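Local structure of RNA polymerase sigma factor SIGMA-28 (FliA) (Aquifex aeolicus, 1RP3) at residues 93-101 with 132-143. The protein is a flagellar sigma factor, which probably binds promoter DNA to direct transcription by RNA polymerase and is held inactive by the anti-sigma factor FlgM. Numbering follows the deposited sequence.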
ATOM      1  N   GLN A  93     -19.845  -9.068  -6.292  1.00 50.68           N
ATOM      2  CA  GLN A  93     -20.611  -7.825  -6.206  1.00 50.41           C
ATOM      3  C   GLN A  93     -19.746  -6.606  -6.594  1.00 51.54           C
ATOM      4  O   GLN A  93     -20.218  -5.679  -7.260  1.00 51.31           O
ATOM      5  CB  GLN A  93     -21.181  -7.652  -4.795  1.00 50.13           C
ATOM      6  N   VAL A  94     -18.478  -6.624  -6.188  1.00 50.75           N
ATOM      7  CA  VAL A  94     -17.559  -5.536  -6.502  1.00 50.96           C
ATOM      8  C   VAL A  94     -17.256  -5.510  -7.997  1.00 51.50           C
ATOM      9  O   VAL A  94     -17.252  -4.445  -8.620  1.00 52.29           O
ATOM     10  CB  VAL A  94     -16.231  -5.663  -5.688  1.00 50.89           C
ATOM     11  CG1 VAL A  94     -15.182  -4.673  -6.183  1.00 49.45           C
ATOM     12  CG2 VAL A  94     -16.499  -5.419  -4.223  1.00 51.08           C
ATOM     13  N   ARG A  95     -17.015  -6.686  -8.571  1.00 52.39           N
ATOM     14  CA  ARG A  95     -16.708  -6.801  -9.993  1.00 51.62           C
ATOM     15  C   ARG A  95     -17.919  -6.405 -10.840  1.00 51.39           C
ATOM     16  O   ARG A  95     -17.765  -5.855 -11.941  1.00 50.84           O
ATOM     17  CB  ARG A  95     -16.252  -8.216 -10.328  1.00 51.32           C
ATOM     18  N   GLU A  96     -19.117  -6.681 -10.320  1.00 51.05           N
ATOM     19  CA  GLU A  96     -20.357  -6.336 -11.017  1.00 50.76           C
ATOM     20  C   GLU A  96     -20.511  -4.822 -11.038  1.00 51.37           C
ATOM     21  O   GLU A  96     -20.807  -4.246 -12.087  1.00 53.37           O
ATOM     22  CB  GLU A  96     -21.564  -6.975 -10.347  1.00 50.25           C
ATOM     23  N   LYS A  97     -20.294  -4.179  -9.889  1.00 49.92           N
ATOM     24  CA  LYS A  97     -20.398  -2.725  -9.790  1.00 48.14           C
ATOM     25  C   LYS A  97     -19.404  -2.037 -10.729  1.00 47.24           C
ATOM     26  O   LYS A  97     -19.699  -0.987 -11.305  1.00 45.56           O
ATOM     27  CB  LYS A  97     -20.178  -2.264  -8.348  1.00 47.18           C
ATOM     28  CG  LYS A  97     -21.328  -2.605  -7.415  1.00 44.99           C
ATOM     29  CD  LYS A  97     -21.003  -2.243  -5.984  1.00 45.24           C
ATOM     30  CE  LYS A  97     -22.158  -2.556  -5.054  1.00 46.15           C
ATOM     31  NZ  LYS A  97     -21.835  -2.198  -3.639  1.00 46.66           N
ATOM     32  N   GLU A  98     -18.243  -2.653 -10.907  1.00 45.73           N
ATOM     33  CA  GLU A  98     -17.240  -2.103 -11.795  1.00 46.22           C
ATOM     34  C   GLU A  98     -17.787  -2.051 -13.222  1.00 47.21           C
ATOM     35  O   GLU A  98     -17.564  -1.073 -13.943  1.00 47.43           O
ATOM     36  CB  GLU A  98     -15.967  -2.940 -11.750  1.00 44.76           C
ATOM     37  CG  GLU A  98     -14.903  -2.440 -12.703  1.00 46.65           C
ATOM     38  CD  GLU A  98     -13.631  -3.247 -12.652  1.00 49.44           C
ATOM     39  OE1 GLU A  98     -13.590  -4.278 -11.942  1.00 50.04           O
ATOM     40  OE2 GLU A  98     -12.656  -2.836 -13.321  1.00 52.62           O
ATOM     41  N   ARG A  99     -18.510  -3.101 -13.615  1.00 47.46           N
ATOM     42  CA  ARG A  99     -19.100  -3.177 -14.950  1.00 47.54           C
ATOM     43  C   ARG A  99     -20.147  -2.080 -15.111  1.00 47.17           C
ATOM     44  O   ARG A  99     -20.054  -1.257 -16.024  1.00 46.75           O
ATOM     45  CB  ARG A  99     -19.719  -4.550 -15.193  1.00 46.99           C
ATOM     46  N   ARG A 100     -21.086  -2.028 -14.168  1.00 46.46           N
ATOM     47  CA  ARG A 100     -22.150  -1.033 -14.178  1.00 48.49           C
ATOM     48  C   ARG A 100     -21.583   0.373 -14.301  1.00 49.43           C
ATOM     49  O   ARG A 100     -22.082   1.168 -15.096  1.00 50.45           O
ATOM     50  CB  ARG A 100     -23.009  -1.149 -12.911  1.00 49.10           C
ATOM     51  N   ILE A 101     -20.537   0.669 -13.528  1.00 49.62           N
ATOM     52  CA  ILE A 101     -19.896   1.987 -13.551  1.00 49.10           C
ATOM     53  C   ILE A 101     -19.265   2.311 -14.907  1.00 49.16           C
ATOM     54  O   ILE A 101     -19.453   3.405 -15.432  1.00 48.19           O
ATOM     55  CB  ILE A 101     -18.845   2.134 -12.410  1.00 49.32           C
ATOM     56  CG1 ILE A 101     -19.556   2.177 -11.053  1.00 49.13           C
ATOM     57  CG2 ILE A 101     -18.007   3.407 -12.595  1.00 47.83           C
ATOM     58  CD1 ILE A 101     -18.613   2.270  -9.858  1.00 47.88           C
ATOM     59  N   LEU A 132     -19.861   6.363  -4.218  1.00 42.59           N
ATOM     60  CA  LEU A 132     -19.108   6.130  -5.444  1.00 39.75           C
ATOM     61  C   LEU A 132     -17.614   6.034  -5.141  1.00 39.03           C
ATOM     62  O   LEU A 132     -16.949   5.091  -5.561  1.00 38.88           O
ATOM     63  CB  LEU A 132     -19.361   7.261  -6.445  1.00 37.15           C
ATOM     64  CG  LEU A 132     -18.566   7.240  -7.755  1.00 36.70           C
ATOM     65  CD1 LEU A 132     -18.894   5.986  -8.554  1.00 30.15           C
ATOM     66  CD2 LEU A 132     -18.859   8.496  -8.561  1.00 31.85           C
ATOM     67  N   PHE A 133     -17.096   7.013  -4.406  1.00 38.93           N
ATOM     68  CA  PHE A 133     -15.681   7.034  -4.054  1.00 39.65           C
ATOM     69  C   PHE A 133     -15.263   5.764  -3.316  1.00 40.27           C
ATOM     70  O   PHE A 133     -14.159   5.257  -3.525  1.00 39.24           O
ATOM     71  CB  PHE A 133     -15.349   8.277  -3.223  1.00 42.08           C
ATOM     72  CG  PHE A 133     -15.451   9.568  -3.992  1.00 43.10           C
ATOM     73  CD1 PHE A 133     -15.252   9.589  -5.374  1.00 43.83           C
ATOM     74  CD2 PHE A 133     -15.745  10.759  -3.338  1.00 42.18           C
ATOM     75  CE1 PHE A 133     -15.343  10.777  -6.094  1.00 43.63           C
ATOM     76  CE2 PHE A 133     -15.839  11.954  -4.045  1.00 41.53           C
ATOM     77  CZ  PHE A 133     -15.637  11.965  -5.428  1.00 44.45           C
ATOM     78  N   LYS A 134     -16.157   5.238  -2.481  1.00 39.22           N
ATOM     79  CA  LYS A 134     -15.877   4.010  -1.753  1.00 40.82           C
ATOM     80  C   LYS A 134     -15.760   2.866  -2.757  1.00 40.47           C
ATOM     81  O   LYS A 134     -14.759   2.143  -2.777  1.00 40.70           O
ATOM     82  CB  LYS A 134     -16.998   3.709  -0.747  1.00 41.94           C
ATOM     83  N   THR A 135     -16.771   2.748  -3.614  1.00 39.04           N
ATOM     84  CA  THR A 135     -16.818   1.697  -4.623  1.00 38.47           C
ATOM     85  C   THR A 135     -15.601   1.682  -5.550  1.00 37.19           C
ATOM     86  O   THR A 135     -15.029   0.618  -5.805  1.00 35.35           O
ATOM     87  CB  THR A 135     -18.129   1.753  -5.420  1.00 38.64           C
ATOM     88  OG1 THR A 135     -19.219   1.697  -4.496  1.00 41.80           O
ATOM     89  CG2 THR A 135     -18.235   0.557  -6.366  1.00 38.35           C
ATOM     90  N   LEU A 136     -15.202   2.862  -6.025  1.00 35.69           N
ATOM     91  CA  LEU A 136     -14.023   2.996  -6.877  1.00 35.39           C
ATOM     92  C   LEU A 136     -12.759   2.578  -6.105  1.00 37.13           C
ATOM     93  O   LEU A 136     -11.826   2.036  -6.690  1.00 36.60           O
ATOM     94  CB  LEU A 136     -13.884   4.438  -7.373  1.00 34.54           C
ATOM     95  CG  LEU A 136     -14.953   4.896  -8.375  1.00 33.50           C
ATOM     96  CD1 LEU A 136     -14.815   6.371  -8.655  1.00 32.51           C
ATOM     97  CD2 LEU A 136     -14.840   4.105  -9.664  1.00 32.05           C
ATOM     98  N   ASP A 137     -12.748   2.796  -4.785  1.00 37.58           N
ATOM     99  CA  ASP A 137     -11.604   2.420  -3.966  1.00 38.36           C
ATOM    100  C   ASP A 137     -11.513   0.910  -3.789  1.00 37.98           C
ATOM    101  O   ASP A 137     -10.416   0.352  -3.852  1.00 37.52           O
ATOM    102  CB  ASP A 137     -11.633   3.128  -2.608  1.00 40.23           C
ATOM    103  CG  ASP A 137     -11.157   4.578  -2.687  1.00 41.54           C
ATOM    104  OD1 ASP A 137     -10.321   4.895  -3.565  1.00 42.00           O
ATOM    105  OD2 ASP A 137     -11.605   5.401  -1.859  1.00 41.45           O
ATOM    106  N   LYS A 138     -12.656   0.252  -3.590  1.00 35.51           N
ATOM    107  CA  LYS A 138     -12.689  -1.202  -3.439  1.00 35.96           C
ATOM    108  C   LYS A 138     -12.277  -1.859  -4.746  1.00 36.27           C
ATOM    109  O   LYS A 138     -11.485  -2.800  -4.753  1.00 37.61           O
ATOM    110  CB  LYS A 138     -14.084  -1.696  -3.042  1.00 36.62           C
ATOM    111  CG  LYS A 138     -14.495  -1.320  -1.631  1.00 40.24           C
ATOM    112  CD  LYS A 138     -15.862  -1.872  -1.280  1.00 43.74           C
ATOM    113  CE  LYS A 138     -15.872  -3.393  -1.211  1.00 45.54           C
ATOM    114  NZ  LYS A 138     -17.242  -3.910  -0.899  1.00 45.78           N
ATOM    115  N   ILE A 139     -12.784  -1.324  -5.855  1.00 34.67           N
ATOM    116  CA  ILE A 139     -12.477  -1.847  -7.177  1.00 34.14           C
ATOM    117  C   ILE A 139     -10.976  -1.773  -7.415  1.00 34.48           C
ATOM    118  O   ILE A 139     -10.327  -2.784  -7.707  1.00 35.32           O
ATOM    119  CB  ILE A 139     -13.229  -1.064  -8.284  1.00 34.38           C
ATOM    120  CG1 ILE A 139     -14.715  -1.425  -8.261  1.00 34.19           C
ATOM    121  CG2 ILE A 139     -12.618  -1.360  -9.654  1.00 34.62           C
ATOM    122  CD1 ILE A 139     -15.582  -0.482  -9.082  1.00 35.05           C
ATOM    123  N   ASN A 140     -10.433  -0.573  -7.252  1.00 35.18           N
ATOM    124  CA  ASN A 140      -9.010  -0.334  -7.417  1.00 36.41           C
ATOM    125  C   ASN A 140      -8.159  -1.145  -6.456  1.00 34.14           C
ATOM    126  O   ASN A 140      -7.051  -1.575  -6.808  1.00 32.76           O
ATOM    127  CB  ASN A 140      -8.701   1.153  -7.268  1.00 36.79           C
ATOM    128  CG  ASN A 140      -8.950   1.912  -8.540  1.00 43.02           C
ATOM    129  OD1 ASN A 140      -9.809   2.790  -8.604  1.00 45.05           O
ATOM    130  ND2 ASN A 140      -8.217   1.547  -9.589  1.00 46.28           N
ATOM    131  N   PHE A 141      -8.667  -1.383  -5.247  1.00 34.13           N
ATOM    132  CA  PHE A 141      -7.866  -2.157  -4.319  1.00 34.43           C
ATOM    133  C   PHE A 141      -7.788  -3.633  -4.719  1.00 36.32           C
ATOM    134  O   PHE A 141      -6.765  -4.289  -4.492  1.00 37.91           O
ATOM    135  CB  PHE A 141      -8.272  -1.965  -2.859  1.00 29.97           C
ATOM    136  CG  PHE A 141      -7.162  -2.294  -1.910  1.00 30.20           C
ATOM    137  CD1 PHE A 141      -6.026  -1.495  -1.860  1.00 27.97           C
ATOM    138  CD2 PHE A 141      -7.199  -3.451  -1.139  1.00 31.22           C
ATOM    139  CE1 PHE A 141      -4.947  -1.846  -1.068  1.00 30.63           C
ATOM    140  CE2 PHE A 141      -6.111  -3.811  -0.340  1.00 30.93           C
ATOM    141  CZ  PHE A 141      -4.989  -3.008  -0.306  1.00 29.37           C
ATOM    142  N   SER A 142      -8.838  -4.127  -5.372  1.00 35.90           N
ATOM    143  CA  SER A 142      -8.867  -5.504  -5.848  1.00 37.29           C
ATOM    144  C   SER A 142      -7.721  -5.726  -6.820  1.00 35.66           C
ATOM    145  O   SER A 142      -7.102  -6.785  -6.814  1.00 34.83           O
ATOM    146  CB  SER A 142     -10.180  -5.797  -6.578  1.00 42.24           C
ATOM    147  OG  SER A 142     -11.289  -5.644  -5.716  1.00 47.76           O
ATOM    148  N   TYR A 143      -7.447  -4.732  -7.660  1.00 34.68           N
ATOM    149  CA  TYR A 143      -6.358  -4.837  -8.620  1.00 37.73           C
ATOM    150  C   TYR A 143      -5.012  -4.696  -7.929  1.00 38.61           C
ATOM    151  O   TYR A 143      -4.000  -5.202  -8.410  1.00 40.30           O
ATOM    152  CB  TYR A 143      -6.515  -3.817  -9.740  1.00 39.05           C
ATOM    153  CG  TYR A 143      -7.687  -4.127 -10.653  1.00 45.50           C
ATOM    154  CD1 TYR A 143      -7.647  -5.217 -11.534  1.00 46.76           C
ATOM    155  CD2 TYR A 143      -8.854  -3.359 -10.609  1.00 45.74           C
ATOM    156  CE1 TYR A 143      -8.740  -5.529 -12.348  1.00 48.80           C
ATOM    157  CE2 TYR A 143      -9.951  -3.665 -11.416  1.00 47.77           C
ATOM    158  CZ  TYR A 143      -9.891  -4.749 -12.281  1.00 48.97           C
ATOM    159  OH  TYR A 143     -10.972  -5.045 -13.084  1.00 50.04           O
TER
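Ile139 projects from segment 132-143 onto segment 93-101 between Val94 and Glu98, and its branches divide the work. Its CD1 lies 3.6 Å from both CA and CB of Glu98, while CG1 runs past Val94 CG1 (3.9 Å), the two side chains sliding by each other in opposite directions. CG2, set anti to the backbone N by a chi1 of -73° measured to CG1, faces the carboxyl carbon of Glu98 and gives that acid an aliphatic floor. Further along, Ile101 is a knob in a hole formed by Leu132, Thr135, Leu136 and Ile139, with CD1 at 3.9 Å from Leu132 CD1. Thr135 CG2 also reaches Ile101 CD1, and the methylenes of Lys97 pass this threonine methyl, the Lys97 and Thr135 side chains crossing at about a right angle. Beside Val94, the bent chain of Lys138 brings CE to 3.7 Å from Val94 CG2 and carries its ammonium to a salt bridge with Asp88.

The polar element stands at the other margin. Glu98 is fully extended, and Tyr143 meets it from the opposite direction, its OH donating to the syn lone pair of Glu98 OE2 (2.8 Å). Glu98 CD lies in the ring plane at the phenol edge, and the carboxylate stands nearly upright to that plane (83°). An alanine in place of Glu98 would probably leave the Tyr143 hydroxyl without its acceptor and Ile139 CG2 without the carboxylate end that packs on it.

The two segments, on helices 92-112 and 129-158, cross at -115° within sigma-70 region 3 and illustrate an apolar interface edged by a directional bond: branched aliphatics set the fit, while the phenol grips the carboxylate through OE2 and, with a long, weak ion pair to Lys102, would be expected to favour its anionic form.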